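Local coordinates for substrate-binding protein (Synechococcus sp., PDB 6WPN), which probably binds an oligosaccharide or a related sugar in the periplasm for uptake into the cell, at residues A265-A279 / N358-L370. Residues are numbered along the deposited sequence; the frame is centred on the assembly and turned at random. Where two conformers were deposited one is given.
Sequences AEFLRSIQTNAPGVA and NPAEAQIRDARLL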
# COMPACT_ATOMS: atom_id res chain seq x y z
N ALA A 265 4.12 6.64 -9.09
CA ALA A 265 4.34 7.75 -10.02
C ALA A 265 4.28 9.10 -9.31
O ALA A 265 4.97 10.04 -9.73
CB ALA A 265 3.30 7.71 -11.14
N GLU A 266 3.45 9.23 -8.26
CA GLU A 266 3.28 10.53 -7.64
C GLU A 266 4.56 10.98 -6.95
O GLU A 266 4.92 12.17 -7.00
CB GLU A 266 2.14 10.49 -6.63
CG GLU A 266 1.95 11.75 -5.79
CD GLU A 266 1.37 12.93 -6.58
OE1 GLU A 266 1.15 12.79 -7.80
OE2 GLU A 266 1.12 13.99 -5.97
N PHE A 267 5.26 10.05 -6.31
CA PHE A 267 6.51 10.43 -5.69
C PHE A 267 7.58 10.77 -6.72
O PHE A 267 8.53 11.50 -6.40
CB PHE A 267 7.00 9.31 -4.78
CG PHE A 267 8.27 9.65 -4.08
CD1 PHE A 267 8.31 10.72 -3.21
CD2 PHE A 267 9.42 8.93 -4.32
CE1 PHE A 267 9.48 11.05 -2.57
CE2 PHE A 267 10.59 9.26 -3.67
CZ PHE A 267 10.62 10.33 -2.81
N LEU A 268 7.44 10.29 -7.95
CA LEU A 268 8.40 10.62 -8.99
C LEU A 268 8.41 12.11 -9.30
O LEU A 268 9.47 12.67 -9.61
CB LEU A 268 8.12 9.80 -10.25
CG LEU A 268 9.13 9.83 -11.40
CD1 LEU A 268 10.56 9.70 -10.89
CD2 LEU A 268 8.81 8.72 -12.39
N ARG A 269 7.26 12.79 -9.20
CA ARG A 269 7.23 14.22 -9.48
C ARG A 269 7.96 15.01 -8.40
O ARG A 269 8.61 16.02 -8.70
CB ARG A 269 5.79 14.71 -9.63
CG ARG A 269 5.66 16.20 -9.97
CD ARG A 269 5.98 16.50 -11.44
NE ARG A 269 4.84 16.25 -12.33
CZ ARG A 269 4.86 16.39 -13.65
NH1 ARG A 269 5.97 16.79 -14.27
NH2 ARG A 269 3.77 16.14 -14.36
N SER A 270 7.87 14.58 -7.14
CA SER A 270 8.61 15.26 -6.09
C SER A 270 10.11 14.97 -6.19
O SER A 270 10.92 15.83 -5.83
CB SER A 270 8.08 14.88 -4.71
OG SER A 270 8.06 13.48 -4.54
N ILE A 271 10.48 13.79 -6.69
CA ILE A 271 11.88 13.54 -7.01
C ILE A 271 12.36 14.50 -8.09
O ILE A 271 13.47 15.03 -8.02
CB ILE A 271 12.08 12.08 -7.44
CG1 ILE A 271 11.81 11.12 -6.29
CG2 ILE A 271 13.49 11.86 -7.99
CD1 ILE A 271 11.97 9.66 -6.68
N GLN A 272 11.52 14.72 -9.11
CA GLN A 272 11.89 15.64 -10.18
C GLN A 272 12.19 17.02 -9.64
O GLN A 272 13.16 17.66 -10.06
CB GLN A 272 10.78 15.71 -11.23
CG GLN A 272 10.65 14.47 -12.10
CD GLN A 272 9.49 14.55 -13.07
OE1 GLN A 272 8.75 15.53 -13.09
NE2 GLN A 272 9.35 13.53 -13.90
N THR A 273 11.38 17.50 -8.69
CA THR A 273 11.58 18.84 -8.15
C THR A 273 12.69 18.86 -7.10
O THR A 273 13.51 19.78 -7.08
CB THR A 273 10.28 19.36 -7.54
OG1 THR A 273 9.84 18.47 -6.51
CG2 THR A 273 9.19 19.44 -8.60
N ASN A 274 12.75 17.84 -6.24
CA ASN A 274 13.70 17.86 -5.13
C ASN A 274 15.10 17.40 -5.54
O ASN A 274 16.09 17.87 -4.97
CB ASN A 274 13.19 16.98 -3.99
CG ASN A 274 11.99 17.59 -3.28
OD1 ASN A 274 11.75 18.79 -3.36
ND2 ASN A 274 11.23 16.75 -2.59
N ALA A 275 15.21 16.52 -6.53
CA ALA A 275 16.51 15.99 -6.95
C ALA A 275 16.50 15.74 -8.45
O ALA A 275 16.40 14.60 -8.91
CB ALA A 275 16.84 14.70 -6.19
N PRO A 276 16.61 16.80 -9.25
CA PRO A 276 16.55 16.62 -10.71
C PRO A 276 17.65 15.74 -11.25
O PRO A 276 17.43 15.01 -12.22
CB PRO A 276 16.66 18.06 -11.25
CG PRO A 276 16.35 18.95 -10.08
CD PRO A 276 16.83 18.21 -8.87
N GLY A 277 18.84 15.76 -10.63
CA GLY A 277 19.92 14.91 -11.11
C GLY A 277 19.58 13.44 -11.04
O GLY A 277 19.94 12.67 -11.94
N VAL A 278 18.87 13.02 -9.99
CA VAL A 278 18.48 11.62 -9.86
C VAL A 278 17.30 11.30 -10.76
O VAL A 278 17.24 10.22 -11.37
CB VAL A 278 18.17 11.30 -8.39
CG1 VAL A 278 17.71 9.86 -8.25
CG2 VAL A 278 19.40 11.55 -7.53
N ALA A 279 16.32 12.21 -10.86
CA ALA A 279 15.17 11.95 -11.71
C ALA A 279 15.57 11.87 -13.18
O ALA A 279 14.95 11.11 -13.95
CB ALA A 279 14.11 13.03 -11.51
N ASN A 358 7.73 17.94 -22.23
CA ASN A 358 9.13 17.90 -21.84
C ASN A 358 9.44 16.50 -21.32
O ASN A 358 8.52 15.72 -21.05
CB ASN A 358 9.45 18.96 -20.77
CG ASN A 358 8.51 18.89 -19.59
OD1 ASN A 358 8.49 17.91 -18.85
ND2 ASN A 358 7.72 19.94 -19.40
N PRO A 359 10.73 16.14 -21.21
CA PRO A 359 11.06 14.80 -20.70
C PRO A 359 10.51 14.51 -19.32
O PRO A 359 10.23 13.34 -19.01
CB PRO A 359 12.60 14.81 -20.70
CG PRO A 359 12.96 15.79 -21.76
CD PRO A 359 11.92 16.87 -21.68
N ALA A 360 10.35 15.53 -18.48
CA ALA A 360 9.81 15.31 -17.14
C ALA A 360 8.37 14.80 -17.20
O ALA A 360 8.01 13.84 -16.51
CB ALA A 360 9.89 16.60 -16.32
N GLU A 361 7.53 15.45 -18.00
CA GLU A 361 6.16 14.97 -18.17
C GLU A 361 6.13 13.60 -18.83
O GLU A 361 5.27 12.78 -18.52
CB GLU A 361 5.35 15.97 -19.00
CG GLU A 361 5.02 17.26 -18.28
CD GLU A 361 4.14 18.17 -19.11
OE1 GLU A 361 3.38 17.65 -19.96
OE2 GLU A 361 4.21 19.41 -18.92
N ALA A 362 7.07 13.34 -19.74
CA ALA A 362 7.15 12.03 -20.38
C ALA A 362 7.49 10.95 -19.36
O ALA A 362 6.92 9.86 -19.39
CB ALA A 362 8.16 12.06 -21.52
N GLN A 363 8.43 11.24 -18.46
CA GLN A 363 8.77 10.30 -17.40
C GLN A 363 7.56 10.00 -16.52
O GLN A 363 7.29 8.84 -16.19
CB GLN A 363 9.92 10.86 -16.56
CG GLN A 363 10.47 9.90 -15.52
CD GLN A 363 11.62 10.51 -14.75
OE1 GLN A 363 11.52 11.63 -14.25
NE2 GLN A 363 12.73 9.79 -14.67
N ILE A 364 6.81 11.04 -16.13
CA ILE A 364 5.63 10.85 -15.28
C ILE A 364 4.58 10.04 -16.02
O ILE A 364 3.89 9.20 -15.44
CB ILE A 364 5.07 12.21 -14.82
CG1 ILE A 364 6.06 12.92 -13.89
CG2 ILE A 364 3.72 12.03 -14.13
CD1 ILE A 364 6.55 12.07 -12.75
N ARG A 365 4.44 10.30 -17.32
CA ARG A 365 3.50 9.54 -18.13
C ARG A 365 3.92 8.08 -18.23
O ARG A 365 3.08 7.18 -18.13
CB ARG A 365 3.38 10.19 -19.51
CG ARG A 365 2.35 9.59 -20.44
CD ARG A 365 2.97 8.55 -21.34
NE ARG A 365 2.08 8.16 -22.42
CZ ARG A 365 2.29 8.46 -23.70
NH1 ARG A 365 3.36 9.16 -24.05
NH2 ARG A 365 1.42 8.06 -24.63
N ASP A 366 5.23 7.83 -18.39
CA ASP A 366 5.73 6.45 -18.44
C ASP A 366 5.42 5.70 -17.15
O ASP A 366 5.09 4.51 -17.18
CB ASP A 366 7.24 6.43 -18.70
CG ASP A 366 7.62 7.02 -20.05
OD1 ASP A 366 6.77 7.05 -20.96
OD2 ASP A 366 8.80 7.43 -20.19
N ALA A 367 5.56 6.37 -16.01
CA ALA A 367 5.31 5.70 -14.74
C ALA A 367 3.83 5.41 -14.55
O ALA A 367 3.46 4.29 -14.18
CB ALA A 367 5.85 6.55 -13.59
N ARG A 368 2.97 6.39 -14.83
CA ARG A 368 1.53 6.17 -14.66
C ARG A 368 1.03 5.08 -15.59
O ARG A 368 0.16 4.28 -15.22
CB ARG A 368 0.76 7.47 -14.90
CG ARG A 368 1.03 8.58 -13.90
CD ARG A 368 0.25 9.83 -14.30
NE ARG A 368 -1.18 9.57 -14.27
CZ ARG A 368 -2.09 10.33 -14.87
NH1 ARG A 368 -1.72 11.40 -15.57
NH2 ARG A 368 -3.38 10.00 -14.78
N LEU A 369 1.56 5.03 -16.81
CA LEU A 369 1.13 4.02 -17.77
C LEU A 369 1.59 2.63 -17.35
O LEU A 369 0.86 1.65 -17.53
CB LEU A 369 1.67 4.35 -19.16
CG LEU A 369 1.07 3.57 -20.32
CD1 LEU A 369 -0.43 3.74 -20.34
CD2 LEU A 369 1.69 4.04 -21.63
N LEU A 370 2.79 2.53 -16.78
CA LEU A 370 3.26 1.24 -16.30
C LEU A 370 2.43 0.75 -15.11
O LEU A 370 2.12 -0.44 -15.01
CB LEU A 370 4.74 1.33 -15.94
CG LEU A 370 5.51 0.03 -15.78
CD1 LEU A 370 5.16 -0.93 -16.89
CD2 LEU A 370 7.01 0.33 -15.79
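Helices 265-274 and 359-370 pack antiparallel, their axes 9.2 Å apart at closest approach and 161° between directions, with A265 facing A367 at one end and Q272 facing A360 at the other. I364 packs as a knob into the hole formed by A265, L268, R269 and Q272, in a pair of helices beside strand 137-149 of a periplasmic-binding-protein fold, where I271 touches L147 and A367 touches L145 of that strand. Alanines make the close end, A265 CB lying 3.7 Å from A367 CB. L268 has CG anti to its own N (chi1 -171°), which lays its CD2 branch against A367 CB and Q363 CG. R269, bent at chi2 and chi3, lays its guanidinium across I364 in one of its two conformers, with I364 CG1 3.7 Å above the centre of one face.

Polar contacts run through two glutamines with nearly coplanar amides. Q272 NE2 donates to Q363 OE1 at 2.9 Å, in the carbonyl plane and on a lone pair. The same nitrogen reaches A360 O (3.0 Å), already the acceptor of I364 N, from the other face of that carbonyl. Q363, extended beyond CG, accepts from Q272 through OE1 and donates from NE2 to A279 O of the following helix, 276-280. A leucine in place of Q363 would probably leave Q272 NE2 with A360 O alone of its two acceptors here and A279 O without this donor. That final bond, Q363 NE2 to A279 O, spans 2.7 Å with an N-H...O angle of 157°.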